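Local coordinates for probable mannosyltransferase KTR4 (PDB 5A07), which is a probable mannosyltransferase of the GT-A glycosyltransferase clan, modelled here with guanosine-5'-diphosphate and a manganese ion bound, at residues B[269-272]-B[273-276]; B[242-245]-B[246-249]; B[72-75]-B[76-80]; B[326-329]-B[330-333]. All coordinates share one frame; numbering follows the deposited sequence.

Contact 1: B[269-272]-B[273-276]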
loop_
_atom_site.group_PDB
_atom_site.type_symbol
_atom_site.label_atom_id
_atom_site.label_comp_id
_atom_site.label_asym_id
_atom_site.label_seq_id
_atom_site.Cartn_x
_atom_site.Cartn_y
_atom_site.Cartn_z
ATOM N N ILE B 269 -14.908 7.005 -2.064
ATOM C CA ILE B 269 -14.036 8.149 -1.949
ATOM C C ILE B 269 -14.527 9.324 -2.774
ATOM O O ILE B 269 -13.742 10.074 -3.395
ATOM C CB ILE B 269 -12.581 7.807 -2.377
ATOM C CG1 ILE B 269 -12.541 7.193 -3.769
ATOM C CG2 ILE B 269 -11.961 6.939 -1.287
ATOM C CD1 ILE B 269 -11.114 6.963 -4.342
ATOM N N GLU B 270 -15.835 9.547 -2.739
ATOM C CA GLU B 270 -16.444 10.620 -3.546
ATOM C C GLU B 270 -15.728 11.950 -3.459
ATOM O O GLU B 270 -15.460 12.578 -4.511
ATOM C CB GLU B 270 -17.924 10.801 -3.161
ATOM C CG GLU B 270 -18.591 11.874 -4.000
ATOM C CD GLU B 270 -20.107 11.906 -3.820
ATOM O OE1 GLU B 270 -20.560 11.503 -2.738
ATOM O OE2 GLU B 270 -20.816 12.325 -4.763
ATOM N N THR B 271 -15.385 12.422 -2.276
ATOM C CA THR B 271 -14.715 13.704 -2.118
ATOM C C THR B 271 -13.279 13.681 -1.650
ATOM O O THR B 271 -12.725 14.703 -1.313
ATOM C CB THR B 271 -15.488 14.671 -1.158
ATOM O OG1 THR B 271 -15.486 14.168 0.203
ATOM C CG2 THR B 271 -16.936 14.895 -1.673
ATOM N N LEU B 272 -12.603 12.556 -1.697
ATOM C CA LEU B 272 -11.229 12.534 -1.205
ATOM C C LEU B 272 -10.239 13.354 -2.100
ATOM O O LEU B 272 -9.434 14.125 -1.619
ATOM C CB LEU B 272 -10.754 11.077 -1.039
ATOM C CG LEU B 272 -9.269 10.905 -0.710
ATOM C CD1 LEU B 272 -8.886 11.549 0.600
ATOM C CD2 LEU B 272 -9.028 9.376 -0.659
ATOM N N TRP B 273 -10.357 13.190 -3.388
ATOM C CA TRP B 273 -9.518 13.965 -4.339
ATOM C C TRP B 273 -9.809 15.475 -4.235
ATOM O O TRP B 273 -8.913 16.277 -4.151
ATOM C CB TRP B 273 -9.824 13.499 -5.793
ATOM C CG TRP B 273 -9.046 14.261 -6.823
ATOM C CD1 TRP B 273 -9.528 15.240 -7.651
ATOM C CD2 TRP B 273 -7.626 14.199 -7.044
ATOM N NE1 TRP B 273 -8.497 15.772 -8.389
ATOM C CE2 TRP B 273 -7.327 15.123 -8.063
ATOM C CE3 TRP B 273 -6.595 13.408 -6.520
ATOM C CZ2 TRP B 273 -6.028 15.327 -8.532
ATOM C CZ3 TRP B 273 -5.301 13.589 -6.981
ATOM C CH2 TRP B 273 -5.022 14.520 -8.009
ATOM N N THR B 274 -11.074 15.860 -4.277
ATOM C CA THR B 274 -11.404 17.326 -4.269
ATOM C C THR B 274 -10.923 17.941 -2.990
ATOM O O THR B 274 -10.323 19.002 -3.001
ATOM C CB THR B 274 -12.901 17.589 -4.546
ATOM O OG1 THR B 274 -13.708 16.794 -3.685
ATOM C CG2 THR B 274 -13.251 17.093 -5.930
ATOM N N SER B 275 -11.069 17.235 -1.867
ATOM C CA SER B 275 -10.505 17.749 -0.618
ATOM C C SER B 275 -8.997 17.801 -0.634
ATOM O O SER B 275 -8.369 18.708 -0.084
ATOM C CB SER B 275 -10.951 16.920 0.603
ATOM O OG SER B 275 -12.344 16.835 0.649
ATOM N N THR B 276 -8.381 16.783 -1.240
ATOM C CA THR B 276 -6.942 16.736 -1.262
ATOM C C THR B 276 -6.407 17.858 -2.158
ATOM O O THR B 276 -5.390 18.474 -1.839
ATOM C CB THR B 276 -6.483 15.368 -1.803
ATOM O OG1 THR B 276 -6.858 14.294 -0.917
ATOM C CG2 THR B 276 -4.978 15.359 -1.998
HETATM O O HOH W 1 -11.743 11.100 -4.796
HETATM O O HOH W 2 -13.160 13.632 -5.181
HETATM O O HOH W 3 -14.182 15.568 1.795
#

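Contact 2: B[242-245]-B[246-249]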
loop_
_atom_site.group_PDB
_atom_site.type_symbol
_atom_site.label_atom_id
_atom_site.label_comp_id
_atom_site.label_asym_id
_atom_site.label_seq_id
_atom_site.Cartn_x
_atom_site.Cartn_y
_atom_site.Cartn_z
ATOM N N ASN B 242 16.366 -13.376 -0.555
ATOM C CA ASN B 242 17.666 -13.653 0.044
ATOM C C ASN B 242 18.565 -12.411 0.320
ATOM O O ASN B 242 19.781 -12.507 0.379
ATOM C CB ASN B 242 18.394 -14.657 -0.840
ATOM C CG ASN B 242 17.793 -16.021 -0.705
ATOM O OD1 ASN B 242 17.566 -16.492 0.385
ATOM N ND2 ASN B 242 17.537 -16.649 -1.793
ATOM N N TYR B 243 17.946 -11.272 0.483
ATOM C CA TYR B 243 18.589 -10.048 0.913
ATOM C C TYR B 243 17.698 -9.413 1.939
ATOM O O TYR B 243 16.488 -9.629 1.941
ATOM C CB TYR B 243 18.835 -9.078 -0.253
ATOM C CG TYR B 243 17.587 -8.660 -1.011
ATOM C CD1 TYR B 243 17.068 -9.461 -1.979
ATOM C CD2 TYR B 243 16.931 -7.479 -0.685
ATOM C CE1 TYR B 243 15.922 -9.113 -2.653
ATOM C CE2 TYR B 243 15.800 -7.121 -1.332
ATOM C CZ TYR B 243 15.294 -7.931 -2.325
ATOM O OH TYR B 243 14.173 -7.599 -2.983
ATOM N N ASP B 244 18.302 -8.619 2.801
ATOM C CA ASP B 244 17.588 -7.834 3.844
ATOM C C ASP B 244 16.816 -6.690 3.195
ATOM O O ASP B 244 17.394 -5.796 2.600
ATOM C CB ASP B 244 18.595 -7.323 4.851
ATOM C CG ASP B 244 17.972 -6.656 6.065
ATOM O OD1 ASP B 244 17.016 -5.856 5.932
ATOM O OD2 ASP B 244 18.420 -6.953 7.191
ATOM N N VAL B 245 15.496 -6.770 3.264
ATOM C CA VAL B 245 14.616 -5.876 2.559
ATOM C C VAL B 245 14.651 -4.487 3.130
ATOM O O VAL B 245 14.751 -3.509 2.402
ATOM C CB VAL B 245 13.170 -6.441 2.563
ATOM C CG1 VAL B 245 12.149 -5.458 2.053
ATOM C CG2 VAL B 245 13.105 -7.670 1.682
ATOM N N PHE B 246 14.621 -4.386 4.446
ATOM C CA PHE B 246 14.773 -3.048 5.070
ATOM C C PHE B 246 16.109 -2.403 4.741
ATOM O O PHE B 246 16.171 -1.195 4.469
ATOM C CB PHE B 246 14.573 -3.100 6.583
ATOM C CG PHE B 246 13.242 -3.598 7.042
ATOM C CD1 PHE B 246 12.081 -3.197 6.459
ATOM C CD2 PHE B 246 13.142 -4.384 8.163
ATOM C CE1 PHE B 246 10.861 -3.586 6.948
ATOM C CE2 PHE B 246 11.895 -4.807 8.634
ATOM C CZ PHE B 246 10.754 -4.392 8.012
ATOM N N GLN B 247 17.164 -3.162 4.746
ATOM C CA GLN B 247 18.500 -2.592 4.399
ATOM C C GLN B 247 18.553 -2.207 2.925
ATOM O O GLN B 247 19.216 -1.247 2.595
ATOM C CB GLN B 247 19.686 -3.544 4.764
ATOM C CG GLN B 247 19.813 -3.803 6.259
ATOM C CD GLN B 247 20.307 -2.606 7.080
ATOM O OE1 GLN B 247 20.042 -1.486 6.757
ATOM N NE2 GLN B 247 21.040 -2.884 8.158
ATOM N N PHE B 248 17.888 -2.967 2.034
ATOM C CA PHE B 248 17.778 -2.567 0.665
ATOM C C PHE B 248 17.098 -1.224 0.534
ATOM O O PHE B 248 17.566 -0.316 -0.185
ATOM C CB PHE B 248 17.054 -3.629 -0.164
ATOM C CG PHE B 248 16.617 -3.143 -1.488
ATOM C CD1 PHE B 248 17.485 -3.159 -2.559
ATOM C CD2 PHE B 248 15.324 -2.625 -1.665
ATOM C CE1 PHE B 248 17.123 -2.645 -3.803
ATOM C CE2 PHE B 248 14.921 -2.142 -2.919
ATOM C CZ PHE B 248 15.830 -2.127 -3.988
ATOM N N MET B 249 16.032 -1.038 1.289
ATOM C CA MET B 249 15.286 0.246 1.245
ATOM C C MET B 249 16.203 1.400 1.686
ATOM O O MET B 249 16.236 2.483 1.079
ATOM C CB MET B 249 14.072 0.248 2.187
ATOM C CG MET B 249 13.012 -0.824 2.039
ATOM S SD MET B 249 12.191 -0.652 0.517
ATOM C CE MET B 249 11.012 0.662 0.954
#

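Contact 3: B[72-75]-B[76-80]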
loop_
_atom_site.group_PDB
_atom_site.type_symbol
_atom_site.label_atom_id
_atom_site.label_comp_id
_atom_site.label_asym_id
_atom_site.label_seq_id
_atom_site.Cartn_x
_atom_site.Cartn_y
_atom_site.Cartn_z
ATOM N N ASN B 72 -2.538 -2.218 -21.948
ATOM C CA ASN B 72 -2.070 -2.210 -20.527
ATOM C C ASN B 72 -1.785 -3.664 -20.091
ATOM O O ASN B 72 -0.781 -3.905 -19.452
ATOM C CB ASN B 72 -3.067 -1.516 -19.599
ATOM C CG ASN B 72 -3.085 -0.021 -19.801
ATOM O OD1 ASN B 72 -2.206 0.489 -20.481
ATOM N ND2 ASN B 72 -3.957 0.703 -19.096
ATOM N N LYS B 73 -2.650 -4.614 -20.459
ATOM C CA LYS B 73 -2.379 -6.023 -20.120
ATOM C C LYS B 73 -1.158 -6.533 -20.793
ATOM O O LYS B 73 -0.444 -7.312 -20.253
ATOM C CB LYS B 73 -3.527 -6.921 -20.575
ATOM C CG LYS B 73 -4.776 -6.782 -19.779
ATOM C CD LYS B 73 -5.672 -8.021 -19.997
ATOM C CE LYS B 73 -6.947 -7.708 -20.770
ATOM N NZ LYS B 73 -8.171 -8.432 -20.279
ATOM N N GLN B 74 -0.928 -6.113 -22.031
ATOM C CA GLN B 74 0.252 -6.551 -22.727
ATOM C C GLN B 74 1.493 -5.995 -22.073
ATOM O O GLN B 74 2.510 -6.707 -21.970
ATOM C CB GLN B 74 0.225 -6.137 -24.221
ATOM C CG GLN B 74 1.520 -6.483 -24.924
ATOM C CD GLN B 74 1.435 -6.276 -26.450
ATOM O OE1 GLN B 74 2.440 -6.303 -27.147
ATOM N NE2 GLN B 74 0.256 -6.059 -26.949
ATOM N N LEU B 75 1.485 -4.718 -21.706
ATOM C CA LEU B 75 2.638 -4.111 -21.012
ATOM C C LEU B 75 2.920 -4.799 -19.654
ATOM O O LEU B 75 4.033 -5.157 -19.328
ATOM C CB LEU B 75 2.433 -2.623 -20.805
ATOM C CG LEU B 75 3.596 -1.956 -20.063
ATOM C CD1 LEU B 75 4.872 -2.049 -20.906
ATOM C CD2 LEU B 75 3.306 -0.505 -19.769
ATOM N N TYR B 76 1.861 -5.040 -18.907
ATOM C CA TYR B 76 1.958 -5.820 -17.652
ATOM C C TYR B 76 2.575 -7.168 -17.879
ATOM O O TYR B 76 3.471 -7.564 -17.180
ATOM C CB TYR B 76 0.566 -5.898 -16.997
ATOM C CG TYR B 76 0.542 -6.691 -15.731
ATOM C CD1 TYR B 76 0.909 -6.134 -14.524
ATOM C CD2 TYR B 76 0.124 -8.014 -15.730
ATOM C CE1 TYR B 76 0.866 -6.884 -13.323
ATOM C CE2 TYR B 76 0.047 -8.749 -14.556
ATOM C CZ TYR B 76 0.424 -8.185 -13.356
ATOM O OH TYR B 76 0.468 -8.988 -12.251
ATOM N N GLU B 77 2.053 -7.907 -18.835
ATOM C CA GLU B 77 2.559 -9.198 -19.159
ATOM C C GLU B 77 4.031 -9.213 -19.557
ATOM O O GLU B 77 4.776 -10.105 -19.159
ATOM C CB GLU B 77 1.692 -9.818 -20.257
ATOM C CG GLU B 77 2.178 -11.168 -20.712
ATOM C CD GLU B 77 1.317 -11.795 -21.857
ATOM O OE1 GLU B 77 0.186 -12.272 -21.596
ATOM O OE2 GLU B 77 1.819 -11.887 -23.003
ATOM N N GLU B 78 4.445 -8.217 -20.321
ATOM C CA GLU B 78 5.845 -8.120 -20.687
ATOM C C GLU B 78 6.711 -7.989 -19.493
ATOM O O GLU B 78 7.860 -8.457 -19.486
ATOM C CB GLU B 78 6.067 -6.918 -21.619
ATOM C CG GLU B 78 5.543 -7.233 -23.025
ATOM C CD GLU B 78 5.374 -6.006 -23.966
ATOM O OE1 GLU B 78 5.481 -4.838 -23.543
ATOM O OE2 GLU B 78 5.028 -6.238 -25.152
ATOM N N PHE B 79 6.216 -7.330 -18.445
ATOM C CA PHE B 79 7.035 -7.297 -17.254
ATOM C C PHE B 79 6.980 -8.584 -16.456
ATOM O O PHE B 79 7.998 -9.093 -16.005
ATOM C CB PHE B 79 6.710 -6.055 -16.383
ATOM C CG PHE B 79 7.454 -4.824 -16.828
ATOM C CD1 PHE B 79 7.172 -4.255 -18.037
ATOM C CD2 PHE B 79 8.455 -4.264 -16.056
ATOM C CE1 PHE B 79 7.920 -3.192 -18.527
ATOM C CE2 PHE B 79 9.157 -3.145 -16.486
ATOM C CZ PHE B 79 8.886 -2.626 -17.740
ATOM N N LEU B 80 5.776 -9.085 -16.230
ATOM C CA LEU B 80 5.607 -10.263 -15.370
ATOM C C LEU B 80 6.201 -11.521 -15.972
ATOM O O LEU B 80 6.700 -12.382 -15.217
ATOM C CB LEU B 80 4.155 -10.456 -15.010
ATOM C CG LEU B 80 3.669 -9.765 -13.757
ATOM C CD1 LEU B 80 4.227 -10.408 -12.476
ATOM C CD2 LEU B 80 4.007 -8.271 -13.727
#

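Contact 4: B[326-329]-B[330-333]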
loop_
_atom_site.group_PDB
_atom_site.type_symbol
_atom_site.label_atom_id
_atom_site.label_comp_id
_atom_site.label_asym_id
_atom_site.label_seq_id
_atom_site.Cartn_x
_atom_site.Cartn_y
_atom_site.Cartn_z
ATOM N N LEU B 326 8.822 4.908 8.043
ATOM C CA LEU B 326 7.958 5.709 8.888
ATOM C C LEU B 326 8.378 7.187 9.010
ATOM O O LEU B 326 7.523 8.004 9.367
ATOM C CB LEU B 326 7.837 5.130 10.301
ATOM C CG LEU B 326 7.292 3.698 10.425
ATOM C CD1 LEU B 326 7.129 3.292 11.876
ATOM C CD2 LEU B 326 5.976 3.584 9.721
ATOM N N ASP B 327 9.610 7.504 8.688
ATOM C CA ASP B 327 10.042 8.928 8.610
ATOM C C ASP B 327 9.174 9.704 7.610
ATOM O O ASP B 327 8.929 10.870 7.816
ATOM C CB ASP B 327 11.457 9.049 8.106
ATOM C CG ASP B 327 12.513 8.615 9.112
ATOM O OD1 ASP B 327 12.211 8.203 10.208
ATOM O OD2 ASP B 327 13.719 8.778 8.804
ATOM N N PHE B 328 8.705 9.069 6.513
ATOM C CA PHE B 328 7.815 9.774 5.646
ATOM C C PHE B 328 6.457 10.086 6.306
ATOM O O PHE B 328 5.940 11.189 6.223
ATOM C CB PHE B 328 7.655 9.046 4.272
ATOM C CG PHE B 328 6.677 9.696 3.398
ATOM C CD1 PHE B 328 6.943 10.947 2.818
ATOM C CD2 PHE B 328 5.435 9.126 3.174
ATOM C CE1 PHE B 328 5.998 11.585 2.023
ATOM C CE2 PHE B 328 4.501 9.758 2.371
ATOM C CZ PHE B 328 4.792 11.002 1.772
ATOM N N LEU B 329 5.877 9.093 6.978
ATOM C CA LEU B 329 4.570 9.268 7.586
ATOM C C LEU B 329 4.650 10.297 8.742
ATOM O O LEU B 329 3.662 10.915 9.084
ATOM C CB LEU B 329 4.067 7.951 8.151
ATOM C CG LEU B 329 3.920 6.782 7.144
ATOM C CD1 LEU B 329 3.175 5.626 7.731
ATOM C CD2 LEU B 329 3.271 7.227 5.881
ATOM N N ARG B 330 5.794 10.327 9.395
ATOM C CA ARG B 330 6.018 11.242 10.510
ATOM C C ARG B 330 6.362 12.689 10.065
ATOM O O ARG B 330 6.473 13.561 10.918
ATOM C CB ARG B 330 7.102 10.680 11.387
ATOM C CG ARG B 330 6.635 9.439 12.148
ATOM C CD ARG B 330 7.821 8.708 12.785
ATOM N NE ARG B 330 7.258 7.586 13.560
ATOM C CZ ARG B 330 7.935 6.517 13.941
ATOM N NH1 ARG B 330 9.144 6.342 13.564
ATOM N NH2 ARG B 330 7.337 5.572 14.621
ATOM N N SER B 331 6.588 12.902 8.772
ATOM C CA SER B 331 7.020 14.177 8.197
ATOM C C SER B 331 5.881 15.119 8.110
ATOM O O SER B 331 4.718 14.752 8.166
ATOM C CB SER B 331 7.611 13.959 6.772
ATOM O OG SER B 331 6.567 13.704 5.782
ATOM N N GLU B 332 6.204 16.417 8.008
ATOM C CA GLU B 332 5.184 17.463 8.131
ATOM C C GLU B 332 4.126 17.362 7.085
ATOM O O GLU B 332 2.937 17.412 7.390
ATOM C CB GLU B 332 5.843 18.862 8.112
ATOM C CG GLU B 332 4.779 19.957 8.179
ATOM C CD GLU B 332 5.369 21.361 7.958
ATOM O OE1 GLU B 332 6.535 21.593 8.259
ATOM O OE2 GLU B 332 4.651 22.218 7.404
ATOM N N PRO B 333 4.489 17.108 5.810
ATOM C CA PRO B 333 3.424 17.067 4.834
ATOM C C PRO B 333 2.393 15.960 5.074
ATOM O O PRO B 333 1.166 16.165 4.929
ATOM C CB PRO B 333 4.159 16.840 3.516
ATOM C CG PRO B 333 5.559 17.203 3.760
ATOM C CD PRO B 333 5.816 16.987 5.203
#

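Contact 1: B[269-272]-B[273-276]
Thr276 grips the carbonyl of Leu272 with both its hydroxyl and its amide, one turn along the chain. OG1 of Thr276 lies 2.7 Å from O of Leu272, coming from 38° above the carbonyl plane, while N of Thr276 approaches the same oxygen from the other face at 2.9 Å. The hydroxyl gets there because it sits beside its own backbone N (chi1 -65°), which turns it back down the helix. Tyr337 also bonds to this hydroxyl. CD1 of Leu272 stands 3.7 Å from OG1 of Thr276, so a leucine methyl lies beside the hydroxyl.

One residue earlier, O of Thr271 accepts N of Ser275 at 3.1 Å and draws in OG1 of Thr274 by a weak bond. This is the first turn of helix 272-282, with Thr271 at the N-cap position. Its side chain caps no amide; OG1 of Thr271 bonds instead to Glu350, and a water joins it to Ser275.

Two more waters serve the first turn. One links O of Ile269 (2.6 Å) to N of Trp273 (2.9 Å), and a second links O of Glu270 to N of Thr274, so ordered solvent meets helix-start amides. Farther out, Leu272, Trp273 and Thr276 lean on Leu360 of helix 354-365, and the Trp273 ring meets that of Tyr312 with planes about 15° apart.

Contact 2: B[242-245]-B[246-249]
Asp244 and Gln247 form the polar side of this helix start. OD1 of Asp244 accepts the backbone N of Gln247 at 2.9 Å along a nearly straight N-H direction, a capping bond from the N-cap residue of helix 245-251. The amide meets the carboxylate oxygen from 49° out of the carboxylate plane. With CG of Asp244 anti to its backbone N (chi1 -173°), the carboxylate swings forward over the first turn. OD2 is held separately, by Tyr136 OH and Gly101 N, so bonds at both oxygens fix the rotation of the group.

Backbone bonds continue the turn: N of Phe248 lies 2.9 Å from O of Asp244, and N of Met249 lies 3.0 Å from O of Val245.

Close van der Waals contacts of the chains accompany them. CG of Gln247 rests 3.4 Å from CG of Asp244, the two chains passing at a slant, and the bent Gln247 chain carries its amide on to Leu99 O. CG of Met249 comes within 3.2 Å of O of Val245.

The aromatic pair is Tyr243 with Phe248, an offset edge-to-face arrangement in which the tyrosine edge addresses the phenylalanine face; centroids are 5.8 Å apart and the planes 64° apart. CD2 of Tyr243 also makes an apolar contact with CB of Phe248 at 3.9 Å.

Within the GT-A type fold, Tyr243 OH is tied to Asp376, Val245 and Phe246 lie on Trp229 and Met249 on Tyr227, both of strand 227-230, while Phe246 and Met249 also touch Ile323 of strand 322-325.

Contact 3: B[72-75]-B[76-80]
Leu75 and Phe79 pack one turn apart along a single helix, 65-80, near its C-terminal end; the contact is a run of i to i+4 neighbours, partly buried and partly exposed. The evidence begins with the backbone, where successive amides find the carbonyls four residues back. N of Tyr76 meets O of Asn72 at 2.9 Å with an N-H...O angle of 171°, and the series stretches toward its end, N of Phe79 lying 3.2 Å from O of Leu75 at 148°.

On one flank, Leu75 and Phe79 run side by side and point the same way. CD1 of Leu75 touches CE1 of Phe79 at 4.0 Å. The Phe79 ring turns its edge to the Leu75 carbonyl, with CD1 of Phe79 3.5 Å from O of Leu75. In the leucine, CG anti to the backbone N, with the second torsion at 64°, sets CD1 beside the ring.

A second, exposed flank joins Gln74 to Glu78. CG of Gln74 lies 3.5 Å from OE2 of Glu78, and CG of Glu78 is 3.3 Å from O of Gln74, so the extended glutamate chain runs back along the previous turn.

Tyr76 marks a buried flank, where CD2 of Leu80 sits 3.4 Å above one ring face, displaced toward the rim.

Asn72 bonds to Gln301 and to Arg423, and Lys73 forms a salt bridge with Asp413. Across from this helix runs helix 418-425: Leu75 and Phe79 both press on its Ile422, and Asn72 lies on Ala419.

Contact 4: B[326-329]-B[330-333]
Ser331 and Phe328 make the tight part of this turn. OG of Ser331 lies 2.6 Å from O of Phe328, in the carbonyl plane and on a lone pair, and N of Ser331 reaches the same oxygen at 3.1 Å from 68° above that plane. Two donors of one residue therefore hold a single carbonyl, and the i to i+3 backbone bond closes a turn between two helices of the GT-A type fold. The hydroxyl lies between its own backbone N and carbonyl carbon (chi1 75°), which directs it back to the preceding turn; although Ser331 is at the N-cap position of helix 332-344, its side chain makes no capping bond.

A second tight element is Leu326 with Arg330. N of Arg330 bonds to O of Leu326 at 2.9 Å, and the extended arginine chain doubles back over the leucine. Its guanidinium presents one face to Leu326, with CB 3.7 Å above the plane toward the rim and CD1 of Leu326 3.6 Å from NH2 of Arg330. The group is fixed by backbone oxygens beyond the turn: NH2 bonds to those of Tyr217 and Leu222, and NH1 to that of Tyr225.

By contrast, the exposed side makes little contact across the turn. OD1 of Asp327 stays 4.9 Å from Arg330 NH1, so the opposite charges are near without touching; OD2 instead forms a salt bridge with Lys226.

The short, weakly bonded helix 326-329 thus links strand 322-325 to helix 332-344. On its buried side Phe328 rests on Leu362 and Leu329 on Arg358, both of helix 354-365, while Leu326 and Leu329 meet Phe216.

All four contacts are local, at helix starts, along a helix or round a turn; they lie in series along the chain and none touches another. Contacts 1 and 4 come within about 9 Å between nearest atoms, and helix 354-365 packs against both. Contacts 2 and 4 are equally near, also about 9 Å, and are bridged by the paired strands 227-230 and 322-325. Glu232 follows two residues after strand 227-230 and, with His381, is at the manganese ion and in the guanosine-5'-diphosphate pocket; no residue of the four contacts is among the pocket residues. Contact 3 lies across the chain's centre from contact 4, centres about 33 Å apart; contacts 1 and 2, also on opposite sides, are about 35 Å apart.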